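Local coordinates for nodulation protein S (Bradyrhizobium sp., PDB 3OFK) that probably methylates an amine nitrogen during Nod factor synthesis, using S-adenosyl-L-methionine as methyl donor, and is bound here to the by-product S-adenosyl-L-homocysteine, at residues D157-C160 / R161-G164; E128-T131 / Q132-T135. All coordinates share one frame; numbering follows the deposited sequence.

Interaction 1: D157-C160 / R161-G164; sequences DATC and RRWG
T159 lays its methyl group over one face of the W163 indole, four residues further along the chain. CG2 stands 3.5 Å from the centroid of the six-membered ring of W163 and only 14° off its normal, a CH-pi contact. With OG1 beside the backbone N of T159 (chi1 -73°), the methyl is left pointing anti to that N and over the ring, and the two side chains run side by side in the same direction. The carbonyl of T159 lies over a face of the same indole, its O 3.4 Å from CG of W163, and also accepts from W163 N at 3.0 Å. This compact side is backed by A155 of strand 148-155, against which both C160 and W163 pack. Here the short helix 157-162 ends in a Schellman motif: G164 has positive phi (88°), and its N donates to R161 O at 3.1 Å. W163 N has a second, weak bond to C160 O. With an alanine at W163, the T159 methyl would probably lose its aromatic partner and a gap would open beside A155. The looser, solvent-facing side is that of R161, an exposed residue whose chain bends at chi3 and folds back along the first turn. Its guanidinium has A158 CA over one face, 3.6 Å above the plane, while NH1 stays 4.9 Å from D157 OD2; that carboxylate is instead bonded to T171 and G168. R162 likewise turns back, NH2 lying 3.6 Å from T159 OG1, but its charge is paired with D194.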
# COMPACT_ATOMS: atom_id res chain seq x y z
N ASP A 157 8.04 -11.56 5.11
CA ASP A 157 7.91 -12.82 4.36
C ASP A 157 7.25 -13.96 5.16
O ASP A 157 6.26 -14.58 4.69
CB ASP A 157 9.31 -13.30 3.89
CG ASP A 157 9.84 -12.50 2.70
OD1 ASP A 157 9.09 -11.69 2.13
OD2 ASP A 157 11.04 -12.71 2.31
N ALA A 158 7.82 -14.24 6.34
CA ALA A 158 7.36 -15.32 7.22
C ALA A 158 5.91 -15.11 7.61
O ALA A 158 5.13 -16.05 7.61
CB ALA A 158 8.21 -15.37 8.47
N THR A 159 5.58 -13.89 7.98
CA THR A 159 4.20 -13.56 8.37
C THR A 159 3.28 -13.76 7.17
O THR A 159 2.20 -14.34 7.30
CB THR A 159 4.05 -12.11 8.84
OG1 THR A 159 4.63 -11.94 10.14
CG2 THR A 159 2.55 -11.72 8.90
N CYS A 160 3.73 -13.28 6.01
CA CYS A 160 2.94 -13.38 4.78
C CYS A 160 2.71 -14.84 4.40
O CYS A 160 1.63 -15.19 3.95
CB CYS A 160 3.62 -12.63 3.64
SG CYS A 160 3.34 -10.91 3.76
N ARG A 161 3.71 -15.68 4.59
CA ARG A 161 3.60 -17.10 4.28
C ARG A 161 2.65 -17.81 5.24
O ARG A 161 1.91 -18.71 4.83
CB ARG A 161 4.97 -17.77 4.27
CG ARG A 161 5.81 -17.49 3.01
CD ARG A 161 6.98 -18.49 2.90
NE ARG A 161 7.67 -18.68 4.19
CZ ARG A 161 8.69 -17.93 4.65
NH1 ARG A 161 9.17 -16.92 3.93
NH2 ARG A 161 9.22 -18.19 5.84
N ARG A 162 2.67 -17.41 6.51
CA ARG A 162 1.73 -17.91 7.50
C ARG A 162 0.31 -17.49 7.12
O ARG A 162 -0.65 -18.22 7.40
CB ARG A 162 2.09 -17.39 8.91
CG ARG A 162 1.80 -18.39 10.02
CD ARG A 162 2.32 -17.93 11.39
NE ARG A 162 2.08 -16.51 11.69
CZ ARG A 162 2.99 -15.54 11.63
NH1 ARG A 162 4.25 -15.79 11.28
NH2 ARG A 162 2.64 -14.29 11.92
N TRP A 163 0.17 -16.34 6.46
CA TRP A 163 -1.15 -15.89 6.00
C TRP A 163 -1.61 -16.56 4.70
O TRP A 163 -2.67 -16.21 4.18
CB TRP A 163 -1.18 -14.36 5.82
CG TRP A 163 -1.13 -13.58 7.10
CD1 TRP A 163 -1.38 -14.02 8.37
CD2 TRP A 163 -0.86 -12.18 7.21
NE1 TRP A 163 -1.26 -12.98 9.27
CE2 TRP A 163 -0.94 -11.84 8.57
CE3 TRP A 163 -0.53 -11.18 6.28
CZ2 TRP A 163 -0.71 -10.55 9.04
CZ3 TRP A 163 -0.30 -9.89 6.74
CH2 TRP A 163 -0.39 -9.59 8.12
N GLY A 164 -0.84 -17.51 4.17
CA GLY A 164 -1.17 -18.18 2.92
C GLY A 164 -0.65 -17.50 1.67
O GLY A 164 -0.91 -17.97 0.56

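Interaction 2: E128-T131 / Q132-T135; sequences EDMT and QMRT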
# COMPACT_ATOMS: atom_id res chain seq x y z
N GLU A 128 -1.11 -13.47 -6.74
CA GLU A 128 -1.02 -14.93 -6.71
C GLU A 128 0.38 -15.53 -6.74
O GLU A 128 0.59 -16.62 -6.21
CB GLU A 128 -1.80 -15.53 -7.88
CG GLU A 128 -3.27 -15.24 -7.84
CD GLU A 128 -3.97 -15.79 -9.05
OE1 GLU A 128 -4.06 -15.07 -10.08
OE2 GLU A 128 -4.42 -16.96 -8.98
N ASP A 129 1.31 -14.87 -7.41
CA ASP A 129 2.67 -15.43 -7.54
C ASP A 129 3.69 -14.34 -7.76
O ASP A 129 3.33 -13.16 -7.86
CB ASP A 129 2.71 -16.46 -8.68
CG ASP A 129 2.18 -15.89 -9.99
OD1 ASP A 129 2.69 -14.82 -10.43
OD2 ASP A 129 1.32 -16.55 -10.60
N MET A 130 4.96 -14.74 -7.85
CA MET A 130 6.09 -13.81 -8.02
C MET A 130 6.16 -13.15 -9.39
O MET A 130 6.77 -12.10 -9.53
CB MET A 130 7.44 -14.53 -7.78
CG MET A 130 8.02 -14.52 -6.35
SD MET A 130 7.30 -13.37 -5.19
CE MET A 130 6.25 -14.54 -4.37
N THR A 131 5.60 -13.79 -10.42
CA THR A 131 5.59 -13.20 -11.75
C THR A 131 4.64 -12.00 -11.76
O THR A 131 5.00 -10.94 -12.28
CB THR A 131 5.20 -14.21 -12.83
OG1 THR A 131 6.14 -15.28 -12.87
CG2 THR A 131 5.17 -13.56 -14.20
N GLN A 132 3.47 -12.16 -11.16
CA GLN A 132 2.55 -11.03 -10.95
C GLN A 132 3.15 -9.90 -10.10
O GLN A 132 2.94 -8.74 -10.42
CB GLN A 132 1.23 -11.49 -10.34
CG GLN A 132 0.46 -12.41 -11.22
CD GLN A 132 -0.81 -12.90 -10.61
OE1 GLN A 132 -1.28 -12.37 -9.59
NE2 GLN A 132 -1.39 -13.89 -11.23
N MET A 133 3.88 -10.24 -9.03
CA MET A 133 4.51 -9.18 -8.21
C MET A 133 5.49 -8.35 -9.03
O MET A 133 5.43 -7.12 -8.99
CB MET A 133 5.20 -9.74 -6.98
CG MET A 133 4.27 -10.33 -5.99
SD MET A 133 4.93 -10.37 -4.29
CE MET A 133 3.77 -11.61 -3.62
N ARG A 134 6.37 -9.01 -9.77
CA ARG A 134 7.31 -8.37 -10.68
C ARG A 134 6.58 -7.50 -11.70
O ARG A 134 7.01 -6.38 -11.98
CB ARG A 134 8.13 -9.42 -11.44
CG ARG A 134 9.09 -10.19 -10.57
CD ARG A 134 10.25 -10.78 -11.37
NE ARG A 134 11.49 -10.70 -10.58
CZ ARG A 134 11.82 -11.54 -9.59
NH1 ARG A 134 12.96 -11.35 -8.93
NH2 ARG A 134 11.03 -12.56 -9.27
N THR A 135 5.52 -8.02 -12.31
CA THR A 135 4.77 -7.25 -13.28
C THR A 135 4.23 -5.96 -12.62
O THR A 135 4.39 -4.87 -13.15
CB THR A 135 3.58 -8.04 -13.87
OG1 THR A 135 4.07 -9.05 -14.76
CG2 THR A 135 2.66 -7.12 -14.67
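Q132 and E128 grip each other through two hydrogen bonds at the start of helix 130-142, where D129 is the N-cap residue. Among the side-chain bonds, the Q132 amide uses both its ends. NE2 donates almost straight (177°) to E128 OE1 at 3.1 Å, with the acceptor lying in the amide plane but approached from above the plane of the carboxylate. OE1 of Q132 accepts the backbone N of E128, which also comes from above the carbonyl plane. Together the two bonds fix the rotation of the amide, whose plane is turned 61° from the E128 carboxylate. The capping bond runs from Q132 N to D129 OD1, 2.9 Å long and met nearly along the C-O axis; D129 holds CG between its backbone N and carbonyl carbon (chi1 54°), which brings OD1 back over the first turn. This is the usual role of an N-cap side chain, accepting an N-H of the first turn. Backbone bonds then begin the regular helical ladder: M133 N to D129 O, R134 N to M130 O and T135 N to T131 O. The apolar contact is made by the two methionines, which lie side by side with their terminal methyls, CE of M130 and CE of M133, 3.9 Å apart. M130 also touches V166 and A167, and M133 packs on V172 of helix 169-179, so this flank is where the helix start meets its neighbour. On R134 the aliphatic part of the chain does the touching, with CG 3.2 Å from M130 O.

In the fold
Interaction 2 comes first along the chain, at the start of helix 130-142, and interaction 1 follows on the short helix 157-162; strand 148-155 lies between the two helices in the chain. Their centres are 16 Å apart and their nearest atoms about 7 Å, so they do not touch. Both reach helix 169-179 and the residues leading into it, interaction 1 through polar bonds and interaction 2 by apolar packing. Each brings a side chain within 10 Å of the S-adenosyl-L-homocysteine bound to this Rossmann-like methyltransferase. Side chain to ligand, Q132 is about 7 Å away and W163 about 9 Å; the side chains of Q132 and D105, a ligand-binding residue, are about 6 Å apart.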